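Local coordinates for C alpha-dehydrogenase (PDB 4YAG), which is an NADH-binding short-chain dehydrogenase/reductase of the bacterial lignin beta-aryl ether cleavage pathway, probably oxidising a C-alpha alcohol with NAD(+), at residues I17-A22 with Q47-R52; Q39-E44 with I195-Q200; S66-M71 with N115-I120; T171-M176 with N245-S250. One frame throughout, in Å; residues are numbered along the deposited sequence.

Contact 1. Residues I17-A22 with Q47-R52; sequences IGFGIA and QFFEER. With NAI (1,4-dihydronicotinamide adenine dinucleotide), chain C.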
# COMPACT_ATOMS: atom_id res chain seq x y z
N ILE A 17 13.41 12.37 12.50
CA ILE A 17 14.24 11.99 11.36
C ILE A 17 14.37 13.11 10.33
O ILE A 17 15.47 13.43 9.86
CB ILE A 17 13.68 10.72 10.71
CG1 ILE A 17 13.81 9.55 11.69
CG2 ILE A 17 14.35 10.43 9.39
CD1 ILE A 17 13.17 8.25 11.20
N GLY A 18 13.25 13.73 9.98
CA GLY A 18 13.28 14.80 9.00
C GLY A 18 14.19 15.92 9.43
O GLY A 18 14.90 16.52 8.63
N PHE A 19 14.15 16.26 10.71
CA PHE A 19 14.97 17.33 11.21
C PHE A 19 16.47 16.93 11.23
O PHE A 19 17.35 17.76 11.00
CB PHE A 19 14.47 17.75 12.60
CG PHE A 19 15.26 18.86 13.23
CD1 PHE A 19 15.23 20.13 12.71
CD2 PHE A 19 16.02 18.62 14.37
CE1 PHE A 19 15.97 21.16 13.31
CE2 PHE A 19 16.74 19.65 14.96
CZ PHE A 19 16.71 20.90 14.42
N GLY A 20 16.74 15.65 11.47
CA GLY A 20 18.10 15.14 11.39
C GLY A 20 18.62 15.22 9.96
O GLY A 20 19.76 15.61 9.72
N ILE A 21 17.78 14.85 9.01
CA ILE A 21 18.10 14.98 7.58
C ILE A 21 18.34 16.45 7.22
O ILE A 21 19.31 16.81 6.56
CB ILE A 21 17.00 14.36 6.70
CG1 ILE A 21 16.94 12.84 6.90
CG2 ILE A 21 17.23 14.70 5.25
CD1 ILE A 21 15.75 12.16 6.25
N ALA A 22 17.46 17.33 7.71
CA ALA A 22 17.60 18.75 7.45
C ALA A 22 18.96 19.27 7.91
O ALA A 22 19.65 19.96 7.17
CB ALA A 22 16.51 19.51 8.16
N GLN A 47 13.91 28.46 15.33
CA GLN A 47 14.75 28.98 16.40
C GLN A 47 16.11 28.26 16.44
O GLN A 47 17.16 28.89 16.68
CB GLN A 47 14.03 28.90 17.75
CG GLN A 47 14.92 29.35 18.90
CD GLN A 47 14.35 29.00 20.26
OE1 GLN A 47 13.17 29.22 20.53
NE2 GLN A 47 15.19 28.45 21.13
N PHE A 48 16.10 26.96 16.22
CA PHE A 48 17.32 26.15 16.19
C PHE A 48 18.28 26.66 15.12
O PHE A 48 19.46 26.86 15.39
CB PHE A 48 16.97 24.69 15.92
CG PHE A 48 18.15 23.79 15.82
CD1 PHE A 48 18.83 23.63 14.62
CD2 PHE A 48 18.59 23.08 16.92
CE1 PHE A 48 19.92 22.79 14.52
CE2 PHE A 48 19.68 22.22 16.83
CZ PHE A 48 20.34 22.09 15.63
N PHE A 49 17.77 26.87 13.92
CA PHE A 49 18.64 27.33 12.83
C PHE A 49 19.04 28.79 12.98
O PHE A 49 20.13 29.16 12.55
CB PHE A 49 18.00 27.04 11.48
CG PHE A 49 18.00 25.59 11.13
CD1 PHE A 49 19.19 24.92 10.95
CD2 PHE A 49 16.82 24.88 11.03
CE1 PHE A 49 19.21 23.59 10.67
CE2 PHE A 49 16.84 23.56 10.75
CZ PHE A 49 18.03 22.91 10.56
N GLU A 50 18.20 29.61 13.59
CA GLU A 50 18.57 31.00 13.87
C GLU A 50 19.70 31.06 14.88
O GLU A 50 20.62 31.88 14.76
CB GLU A 50 17.36 31.78 14.39
CG GLU A 50 16.29 32.02 13.34
CD GLU A 50 15.03 32.66 13.90
OE1 GLU A 50 15.01 33.03 15.09
OE2 GLU A 50 14.05 32.80 13.13
N GLU A 51 19.63 30.20 15.89
CA GLU A 51 20.68 30.13 16.90
C GLU A 51 22.02 29.73 16.27
O GLU A 51 23.09 30.04 16.81
CB GLU A 51 20.30 29.15 18.01
CG GLU A 51 19.35 29.73 19.04
CD GLU A 51 18.77 28.68 19.99
OE1 GLU A 51 18.88 27.47 19.69
OE2 GLU A 51 18.19 29.08 21.02
N ARG A 52 21.96 29.06 15.14
CA ARG A 52 23.17 28.62 14.45
C ARG A 52 23.49 29.48 13.23
O ARG A 52 24.26 29.08 12.37
CB ARG A 52 23.06 27.15 14.09
CG ARG A 52 23.22 26.29 15.32
CD ARG A 52 22.50 25.00 15.21
NE ARG A 52 22.56 24.29 16.49
CZ ARG A 52 21.82 24.59 17.56
NH1 ARG A 52 20.94 25.58 17.53
NH2 ARG A 52 21.96 23.87 18.67
PA NAI C . 8.30 12.87 14.30
O1A NAI C . 6.87 12.95 14.76
O2A NAI C . 9.36 13.33 15.29
O5B NAI C . 8.48 13.67 12.96
C5B NAI C . 7.47 13.65 12.00
C4B NAI C . 7.06 15.04 11.71
O4B NAI C . 6.10 14.91 10.60
C3B NAI C . 6.41 15.78 12.79
O3B NAI C . 7.02 17.07 13.02
C2B NAI C . 5.02 15.88 12.40
O2B NAI C . 4.35 17.05 12.90
C1B NAI C . 5.04 15.81 10.93
N9A NAI C . 3.80 15.37 10.36
C8A NAI C . 2.96 14.36 10.79
N7A NAI C . 1.87 14.29 10.01
C5A NAI C . 1.98 15.25 9.03
C6A NAI C . 1.19 15.68 7.96
N6A NAI C . -0.06 15.09 7.74
N1A NAI C . 1.62 16.69 7.16
C2A NAI C . 2.80 17.30 7.41
N3A NAI C . 3.59 16.94 8.43
C4A NAI C . 3.21 15.93 9.25
O3 NAI C . 8.50 11.34 13.98
PN NAI C . 9.61 10.58 13.09
O1N NAI C . 10.83 11.44 12.80
O2N NAI C . 9.92 9.32 13.87
O5D NAI C . 8.83 10.25 11.73
C5D NAI C . 9.42 10.43 10.45
C4D NAI C . 9.16 9.24 9.60
O4D NAI C . 9.99 8.13 10.10
C3D NAI C . 7.77 8.76 9.62
O3D NAI C . 7.35 8.49 8.26
C2D NAI C . 7.79 7.54 10.41
O2D NAI C . 6.73 6.66 10.02
C1D NAI C . 9.09 6.96 10.14
N1N NAI C . 9.66 6.02 11.03
C2N NAI C . 10.09 6.35 12.30
C3N NAI C . 10.67 5.38 13.10
C7N NAI C . 11.15 5.71 14.47
O7N NAI C . 11.55 4.82 15.26
N7N NAI C . 11.24 7.12 14.83
C4N NAI C . 10.84 4.08 12.65
C5N NAI C . 10.45 3.78 11.36
C6N NAI C . 9.88 4.74 10.56
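Phe19 reaches from helix 16-27 to the rings of Phe48 and Phe49 on helix 39-51, and these three phenylalanines make up nearly the whole contact. Phe19 and Phe48 form a T-shaped pair, with the ring planes at 80° and the centroids 4.8 Å apart. CZ of Phe19 points at the middle of the Phe48 face, 3.4 Å above its plane. Phe19 can span the gap because CG is anti to the backbone N (chi1 180°), which sends the ring outward from a helix whose short axis stays 13.0 Å from that of 47-51. Against Phe49 the same ring is oblique, with CE1 of Phe19 3.6 Å from CE2 of Phe49. Apolar contact continues inward, where CB of Ala22 lies 4.4 Å from CZ of Phe49; both side chains also touch Leu32 and Leu34 of strand 31-36.

The opposite face of Phe48 carries the guanidinium of Arg52, whose NH1 donates to Phe48 O at 2.9 Å. Phe48 is thus sandwiched between a ring edge and a flat cation. Replacing Phe48 by an alanine would probably leave the Phe19 edge without the face it points at and the Arg52 guanidinium without its platform.

Polar contact falls to the start of helix 16-27, where Ile17 N donates to O1N of the NADH pyrophosphate at 2.8 Å. The arrangement belongs to the Rossmann fold: the helices that follow the first and second strands run nearly parallel (23°), bridged here by aromatic side chains, and the first presents its N-terminal turn to the dinucleotide.

Contact 2. Residues Q39-E44 with I195-Q200; sequences QDHLDE and IHESGQ. With NAI (1,4-dihydronicotinamide adenine dinucleotide), chain C.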
# COMPACT_ATOMS: atom_id res chain seq x y z
N GLN A 39 2.78 23.74 13.82
CA GLN A 39 3.37 25.07 13.87
C GLN A 39 4.41 25.17 14.96
O GLN A 39 5.44 25.83 14.78
CB GLN A 39 2.31 26.15 14.07
CG GLN A 39 2.88 27.57 13.91
CD GLN A 39 3.45 27.82 12.52
OE1 GLN A 39 2.72 27.78 11.52
NE2 GLN A 39 4.75 28.09 12.45
N ASP A 40 4.17 24.51 16.10
CA ASP A 40 5.13 24.59 17.20
C ASP A 40 6.46 23.91 16.85
O ASP A 40 7.54 24.42 17.21
CB ASP A 40 4.55 24.09 18.53
CG ASP A 40 4.03 22.67 18.46
OD1 ASP A 40 3.77 22.14 17.37
OD2 ASP A 40 3.85 22.07 19.54
N HIS A 41 6.40 22.79 16.13
CA HIS A 41 7.61 22.15 15.63
C HIS A 41 8.34 23.09 14.67
O HIS A 41 9.57 23.23 14.75
CB HIS A 41 7.30 20.81 14.94
CG HIS A 41 6.85 19.74 15.87
ND1 HIS A 41 6.60 18.43 15.44
CD2 HIS A 41 6.61 19.72 17.19
CE1 HIS A 41 6.25 17.70 16.44
NE2 HIS A 41 6.22 18.45 17.55
N LEU A 42 7.62 23.71 13.74
CA LEU A 42 8.25 24.63 12.78
C LEU A 42 8.92 25.78 13.51
O LEU A 42 10.03 26.18 13.13
CB LEU A 42 7.23 25.19 11.79
CG LEU A 42 6.67 24.17 10.79
CD1 LEU A 42 5.49 24.72 10.04
CD2 LEU A 42 7.72 23.73 9.80
N ASP A 43 8.27 26.32 14.53
CA ASP A 43 8.85 27.45 15.27
C ASP A 43 10.14 27.04 15.99
O ASP A 43 11.12 27.80 16.02
CB ASP A 43 7.85 28.01 16.28
CG ASP A 43 6.66 28.70 15.62
OD1 ASP A 43 6.72 29.02 14.41
OD2 ASP A 43 5.66 28.92 16.33
N GLU A 44 10.14 25.84 16.55
CA GLU A 44 11.31 25.32 17.25
C GLU A 44 12.46 25.10 16.27
O GLU A 44 13.61 25.38 16.62
CB GLU A 44 10.98 24.00 17.94
CG GLU A 44 10.07 24.15 19.13
CD GLU A 44 9.43 22.84 19.55
OE1 GLU A 44 9.74 21.79 18.95
OE2 GLU A 44 8.58 22.87 20.46
N ILE A 195 7.38 10.93 17.34
CA ILE A 195 6.28 10.25 16.67
C ILE A 195 5.22 9.81 17.69
O ILE A 195 4.07 9.54 17.33
CB ILE A 195 6.77 9.10 15.78
CG1 ILE A 195 5.63 8.66 14.86
CG2 ILE A 195 7.32 7.94 16.61
CD1 ILE A 195 6.07 8.14 13.53
N HIS A 196 5.59 9.77 18.96
CA HIS A 196 4.63 9.46 20.00
C HIS A 196 3.58 10.57 20.16
O HIS A 196 2.58 10.38 20.86
CB HIS A 196 5.32 9.20 21.33
CG HIS A 196 6.13 10.36 21.82
ND1 HIS A 196 7.39 10.65 21.33
CD2 HIS A 196 5.87 11.29 22.77
CE1 HIS A 196 7.86 11.72 21.95
NE2 HIS A 196 6.95 12.12 22.82
N GLU A 197 3.79 11.71 19.51
CA GLU A 197 2.80 12.78 19.52
C GLU A 197 1.83 12.64 18.35
O GLU A 197 1.12 13.57 18.02
CB GLU A 197 3.48 14.17 19.46
CG GLU A 197 4.49 14.45 20.55
CD GLU A 197 5.16 15.82 20.43
OE1 GLU A 197 5.07 16.46 19.36
OE2 GLU A 197 5.80 16.24 21.40
N SER A 198 1.79 11.46 17.71
CA SER A 198 0.95 11.25 16.53
C SER A 198 -0.51 11.64 16.71
O SER A 198 -1.14 12.16 15.80
CB SER A 198 1.03 9.79 16.08
OG SER A 198 2.23 9.54 15.36
N GLY A 199 -1.06 11.41 17.90
CA GLY A 199 -2.44 11.80 18.16
C GLY A 199 -2.68 13.29 17.92
O GLY A 199 -3.71 13.67 17.36
N GLN A 200 -1.74 14.12 18.36
CA GLN A 200 -1.80 15.56 18.12
C GLN A 200 -1.69 15.92 16.64
O GLN A 200 -2.09 17.00 16.22
CB GLN A 200 -0.62 16.28 18.79
CG GLN A 200 -0.62 16.40 20.26
CD GLN A 200 0.47 17.38 20.68
OE1 GLN A 200 0.38 18.59 20.41
NE2 GLN A 200 1.52 16.87 21.29
PA NAI C . 8.30 12.87 14.30
O1A NAI C . 6.87 12.95 14.76
O2A NAI C . 9.36 13.33 15.29
O5B NAI C . 8.48 13.67 12.96
C5B NAI C . 7.47 13.65 12.00
C4B NAI C . 7.06 15.04 11.71
O4B NAI C . 6.10 14.91 10.60
C3B NAI C . 6.41 15.78 12.79
O3B NAI C . 7.02 17.07 13.02
C2B NAI C . 5.02 15.88 12.40
O2B NAI C . 4.35 17.05 12.90
C1B NAI C . 5.04 15.81 10.93
N9A NAI C . 3.80 15.37 10.36
C8A NAI C . 2.96 14.36 10.79
N7A NAI C . 1.87 14.29 10.01
C5A NAI C . 1.98 15.25 9.03
C6A NAI C . 1.19 15.68 7.96
N6A NAI C . -0.06 15.09 7.74
N1A NAI C . 1.62 16.69 7.16
C2A NAI C . 2.80 17.30 7.41
N3A NAI C . 3.59 16.94 8.43
C4A NAI C . 3.21 15.93 9.25
O3 NAI C . 8.50 11.34 13.98
PN NAI C . 9.61 10.58 13.09
O1N NAI C . 10.83 11.44 12.80
O2N NAI C . 9.92 9.32 13.87
O5D NAI C . 8.83 10.25 11.73
C5D NAI C . 9.42 10.43 10.45
C4D NAI C . 9.16 9.24 9.60
O4D NAI C . 9.99 8.13 10.10
C3D NAI C . 7.77 8.76 9.62
O3D NAI C . 7.35 8.49 8.26
C2D NAI C . 7.79 7.54 10.41
O2D NAI C . 6.73 6.66 10.02
C1D NAI C . 9.09 6.96 10.14
N1N NAI C . 9.66 6.02 11.03
C2N NAI C . 10.09 6.35 12.30
C3N NAI C . 10.67 5.38 13.10
C7N NAI C . 11.15 5.71 14.47
O7N NAI C . 11.55 4.82 15.26
N7N NAI C . 11.24 7.12 14.83
C4N NAI C . 10.84 4.08 12.65
C5N NAI C . 10.45 3.78 11.36
C6N NAI C . 9.88 4.74 10.56
O HOH W 1 6.88 18.68 20.96
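His41 and Glu197 meet through one hydrogen bond, NE2 of His41 donating to OE1 of Glu197 at 2.9 Å. The bond is somewhat bent (138° at the hydrogen), yet the acceptor lies in the imidazole plane and receives the N-H on its syn lone pair; ring and carboxylate planes differ by 33°. The conformations explain the meeting. His41 has CG anti to the carbonyl carbon (chi1 -69°), which carries the ring off helix 39-51 with its edge toward the cofactor. Glu197 starts from the same kind of first torsion but runs on beyond CG as an extended chain that places OE1 at the imidazole edge.

The other ring nitrogen is engaged as well: ND1 of His41 donates to O3B of the adenine-side ribose at 2.8 Å. With both nitrogens donating, the rotation of the ring is fixed from two sides. A water donates to Glu197 OE2 at 2.7 Å, while OE1 is also salt-bridged to Arg38. Putting an alanine at His41 would probably leave the ribose O3B without this donor and Glu197 without its ring partner.

Ile195 lays CD1 3.6 Å from C2D of the other ribose. His41 and Ile195 line the NADH pocket of the short-chain dehydrogenase Rossmann fold, where the segment following strand 181-187 closes over the cofactor, and Glu197 stands behind His41 as a second-shell partner.

Contact 3. Residues S66-M71 with N115-I120; sequences SDRAQM and NLMGPI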
# COMPACT_ATOMS: atom_id res chain seq x y z
N SER A 66 -1.36 15.36 3.12
CA SER A 66 -2.50 14.65 2.53
C SER A 66 -3.50 15.60 1.89
O SER A 66 -4.55 15.19 1.38
CB SER A 66 -3.17 13.70 3.54
OG SER A 66 -3.77 14.39 4.60
N ASP A 67 -3.18 16.89 1.89
CA ASP A 67 -4.01 17.91 1.25
C ASP A 67 -3.35 18.30 -0.08
O ASP A 67 -2.32 19.00 -0.12
CB ASP A 67 -4.19 19.12 2.18
CG ASP A 67 -5.12 20.18 1.60
OD1 ASP A 67 -5.05 20.47 0.38
OD2 ASP A 67 -5.89 20.77 2.40
N ARG A 68 -3.92 17.83 -1.18
CA ARG A 68 -3.28 18.01 -2.48
C ARG A 68 -3.18 19.47 -2.92
O ARG A 68 -2.20 19.86 -3.58
CB ARG A 68 -3.96 17.16 -3.55
CG ARG A 68 -3.72 15.67 -3.34
CD ARG A 68 -4.61 14.84 -4.23
NE ARG A 68 -4.31 13.43 -4.08
CZ ARG A 68 -5.08 12.45 -4.55
NH1 ARG A 68 -6.23 12.72 -5.14
NH2 ARG A 68 -4.71 11.19 -4.38
N ALA A 69 -4.21 20.26 -2.60
CA ALA A 69 -4.18 21.68 -2.92
C ALA A 69 -3.01 22.34 -2.19
O ALA A 69 -2.28 23.15 -2.76
CB ALA A 69 -5.50 22.34 -2.55
N GLN A 70 -2.82 21.99 -0.92
CA GLN A 70 -1.73 22.59 -0.14
C GLN A 70 -0.36 22.15 -0.66
O GLN A 70 0.61 22.92 -0.63
CB GLN A 70 -1.83 22.21 1.34
CG GLN A 70 -2.99 22.85 2.04
CD GLN A 70 -2.83 22.89 3.55
OE1 GLN A 70 -2.33 21.96 4.17
NE2 GLN A 70 -3.25 24.00 4.15
N MET A 71 -0.27 20.92 -1.16
CA MET A 71 0.96 20.46 -1.75
C MET A 71 1.28 21.15 -3.08
O MET A 71 2.45 21.45 -3.34
CB MET A 71 0.95 18.93 -1.91
CG MET A 71 0.99 18.21 -0.58
SD MET A 71 2.57 18.38 0.28
CE MET A 71 3.53 17.16 -0.62
N ASN A 115 0.69 8.21 5.45
CA ASN A 115 1.90 7.41 5.25
C ASN A 115 2.09 6.87 3.83
O ASN A 115 3.21 6.53 3.45
CB ASN A 115 1.95 6.25 6.26
CG ASN A 115 2.19 6.71 7.69
OD1 ASN A 115 2.52 7.86 7.95
ND2 ASN A 115 1.99 5.80 8.65
N LEU A 116 1.03 6.82 3.03
CA LEU A 116 1.14 6.38 1.65
C LEU A 116 0.80 7.51 0.69
O LEU A 116 1.58 7.81 -0.24
CB LEU A 116 0.27 5.15 1.40
CG LEU A 116 0.26 4.67 -0.06
CD1 LEU A 116 1.66 4.43 -0.60
CD2 LEU A 116 -0.58 3.38 -0.23
N MET A 117 -0.34 8.18 0.87
CA MET A 117 -0.69 9.24 -0.06
C MET A 117 0.20 10.48 0.12
O MET A 117 0.38 11.24 -0.81
CB MET A 117 -2.18 9.60 0.01
CG MET A 117 -2.64 10.48 -1.16
SD MET A 117 -2.25 9.77 -2.79
CE MET A 117 -3.31 8.36 -2.78
N GLY A 118 0.77 10.67 1.30
CA GLY A 118 1.68 11.80 1.50
C GLY A 118 2.83 11.75 0.50
O GLY A 118 3.06 12.71 -0.25
N PRO A 119 3.56 10.62 0.44
CA PRO A 119 4.65 10.51 -0.54
C PRO A 119 4.16 10.58 -1.98
O PRO A 119 4.80 11.18 -2.81
CB PRO A 119 5.29 9.16 -0.23
CG PRO A 119 5.00 8.95 1.24
CD PRO A 119 3.65 9.57 1.48
N ILE A 120 3.02 9.96 -2.28
CA ILE A 120 2.50 10.05 -3.63
C ILE A 120 2.20 11.50 -3.99
O ILE A 120 2.56 11.96 -5.09
CB ILE A 120 1.25 9.14 -3.81
CG1 ILE A 120 1.66 7.67 -3.71
CG2 ILE A 120 0.57 9.46 -5.13
CD1 ILE A 120 0.50 6.70 -3.51
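Arg68 NH2 approaches SD of Met117 at 3.3 Å, a weak N-H...S hydrogen bond with an angle of 159° at the hydrogen. The sulfur lies at the edge of the guanidinium, near its plane, and the methyl CE of Met117 sits 3.5 Å from the same nitrogen. The arginine is extended from CG to NE, whereas Met117 leaves its helix with CG anti to the backbone N (chi1 -167°) and then bends at chi2 and chi3, bringing sulfur and methyl round to the guanidinium. Deeper in, CE of Met71 comes only to 4.5 Å from the carbonyl O of Gly118.

The sulfur is a secondary partner. NH2 of Arg68 also forms a salt bridge to Asp109 of the second subunit, the guanidinium makes a cation-pi contact with Tyr105 of that subunit, and NE donates to OD1 of Asn121 in the same chain as Arg68. These grips hold the group where Met117 meets it.

Behind the arginine, the first turn of helix 68-82 is fixed by Asp67 at the N-cap: its OD1 accepts from Gln70 N at 3.0 Å.

Met71 packs on Ala125 and Phe126 further along helix 105-133, so helix 68-82 starts against the flank of that long helix. On other sides of 115-120, Leu116 and Ile120 touch helix 156-177, and Met117 packs on Leu112 of the second subunit, which places the contact at the dimer interface.

Contact 4. Residues T171-M176 with N245-S250; sequences TIRDSM and NKLYVS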
# COMPACT_ATOMS: atom_id res chain seq x y z
N THR A 171 9.46 1.11 -7.88
CA THR A 171 8.84 1.16 -9.19
C THR A 171 9.07 2.48 -9.90
O THR A 171 9.19 2.49 -11.13
CB THR A 171 7.33 0.86 -9.11
OG1 THR A 171 6.64 1.91 -8.40
CG2 THR A 171 7.11 -0.49 -8.45
N ILE A 172 9.15 3.59 -9.17
CA ILE A 172 9.34 4.87 -9.83
C ILE A 172 10.78 5.09 -10.31
O ILE A 172 11.02 6.02 -11.08
CB ILE A 172 8.93 6.09 -8.96
CG1 ILE A 172 9.85 6.24 -7.75
CG2 ILE A 172 7.45 5.98 -8.55
CD1 ILE A 172 9.54 7.46 -6.90
N ARG A 173 11.72 4.24 -9.89
CA ARG A 173 13.13 4.50 -10.15
C ARG A 173 13.42 4.74 -11.63
O ARG A 173 14.10 5.69 -12.01
CB ARG A 173 14.01 3.37 -9.60
CG ARG A 173 15.50 3.66 -9.63
CD ARG A 173 16.30 2.50 -9.06
NE ARG A 173 17.54 2.99 -8.50
CZ ARG A 173 18.60 2.24 -8.19
NH1 ARG A 173 18.60 0.93 -8.41
NH2 ARG A 173 19.66 2.84 -7.68
N ASP A 174 12.93 3.85 -12.49
CA ASP A 174 13.31 3.98 -13.89
C ASP A 174 12.71 5.23 -14.53
O ASP A 174 13.34 5.87 -15.38
CB ASP A 174 12.96 2.72 -14.70
CG ASP A 174 11.47 2.52 -14.86
OD1 ASP A 174 10.89 1.84 -14.00
OD2 ASP A 174 10.88 3.00 -15.86
N SER A 175 11.50 5.59 -14.13
CA SER A 175 10.89 6.82 -14.67
C SER A 175 11.68 8.04 -14.24
O SER A 175 11.97 8.94 -15.05
CB SER A 175 9.44 6.97 -14.22
OG SER A 175 8.89 8.17 -14.76
N MET A 176 12.02 8.11 -12.95
CA MET A 176 12.74 9.28 -12.45
C MET A 176 14.13 9.38 -13.08
O MET A 176 14.62 10.47 -13.37
CB MET A 176 12.84 9.22 -10.93
CG MET A 176 11.49 9.29 -10.24
SD MET A 176 10.60 10.84 -10.64
CE MET A 176 8.93 10.38 -10.20
N ASN A 245 23.44 7.71 -4.92
CA ASN A 245 22.24 7.19 -5.55
C ASN A 245 21.91 5.76 -5.13
O ASN A 245 21.77 4.85 -5.96
CB ASN A 245 22.31 7.27 -7.08
CG ASN A 245 20.96 7.08 -7.72
OD1 ASN A 245 19.94 7.27 -7.09
ND2 ASN A 245 20.96 6.66 -8.99
N LYS A 246 21.79 5.57 -3.83
CA LYS A 246 21.50 4.26 -3.27
C LYS A 246 20.01 4.03 -3.14
O LYS A 246 19.32 4.80 -2.47
CB LYS A 246 22.10 4.16 -1.88
CG LYS A 246 23.58 4.29 -1.80
CD LYS A 246 23.93 4.27 -0.31
CE LYS A 246 25.36 4.20 -0.03
NZ LYS A 246 25.50 4.02 1.44
N LEU A 247 19.49 2.94 -3.68
CA LEU A 247 18.06 2.70 -3.63
C LEU A 247 17.52 2.42 -2.22
O LEU A 247 16.45 2.91 -1.85
CB LEU A 247 17.68 1.55 -4.56
CG LEU A 247 16.23 1.12 -4.62
CD1 LEU A 247 15.33 2.30 -5.02
CD2 LEU A 247 16.09 -0.04 -5.58
N TYR A 248 18.26 1.62 -1.46
CA TYR A 248 17.82 1.20 -0.15
C TYR A 248 18.75 1.66 0.95
O TYR A 248 19.98 1.51 0.85
CB TYR A 248 17.78 -0.33 -0.08
CG TYR A 248 16.89 -1.02 -1.07
CD1 TYR A 248 15.53 -0.74 -1.15
CD2 TYR A 248 17.40 -2.01 -1.89
CE1 TYR A 248 14.72 -1.40 -2.03
CE2 TYR A 248 16.61 -2.67 -2.77
CZ TYR A 248 15.27 -2.39 -2.84
OH TYR A 248 14.48 -3.09 -3.73
N VAL A 249 18.17 2.19 2.01
CA VAL A 249 18.92 2.50 3.22
C VAL A 249 18.15 1.95 4.41
O VAL A 249 16.99 2.31 4.60
CB VAL A 249 19.09 4.02 3.43
CG1 VAL A 249 19.76 4.29 4.78
CG2 VAL A 249 19.89 4.64 2.29
N SER A 250 18.79 1.08 5.19
CA SER A 250 18.23 0.59 6.45
C SER A 250 19.13 1.04 7.58
O SER A 250 20.35 1.00 7.46
CB SER A 250 18.11 -0.94 6.47
OG SER A 250 17.24 -1.41 5.43
O HOH W 2 18.10 5.39 -7.14
O HOH W 3 21.17 1.22 -5.41
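The guanidinium of Arg173 lies flat over the side chain of Leu247. CB of Leu247 sits over the centre of one face, 3.8 Å from CZ of Arg173, and the branches continue the cover: CD2 reaches to 3.9 Å from NH1, while CD1 lies 4.2 Å from CD. The two chains cross rather than run alongside. Arg173 has CG anti to the backbone N (chi1 -171°) and stays extended as far as NE, so it leaves helix 156-177 at full length and brings its flat end across the leucine. Leu247 also has CG anti to its N (chi1 179°), which swings the isopropyl group toward the helix; its CG rests over the ring of Tyr248.

While the face meets carbon, the edge meets oxygen. Asn245 O lies near the guanidinium plane, 3.4 Å from NH2. Two waters make the polar links clearer. One accepts from Arg173 NE at 2.8 Å and donates to OD1 of Asn245 at 2.6 Å; the other accepts from Leu247 N at 3.0 Å and, weakly, from Arg173 NH2. The contact thus joins helix 156-177 to the turn leading into strand 248-250, where Leu247 bonds through its backbone to Val185 of the neighbouring strand.

No direct hydrogen bond across the segments is clear, so the chemistry is divided: an apolar face laid on a leucine, and an edge with NE, and weakly NH2, linked to water. Such a mixture suits this partly exposed surface and probably lets the charge stay solvated while the hydrocarbon is covered.

From the N terminus, contact 1 closes the first and shortest loop, pairing helices 16-27 and 39-51 around strand 31-36. Contact 2 starts on the same helix 39-51, just before residues 47-52, so the two cross; it closes a loop of 150 residues by reaching 195-200, and both touch NADH. Contact 3 lies wholly within that loop, joining helices 68-82 and 105-133. Contact 4 opens at 171-176, before contact 2 has closed, and therefore crosses it, ending at the last strand of the sheet. Contacts 2 and 4 lie on opposite sides of the chain's centre, about 29 Å between centres, while contacts 3 and 4 both touch the second subunit.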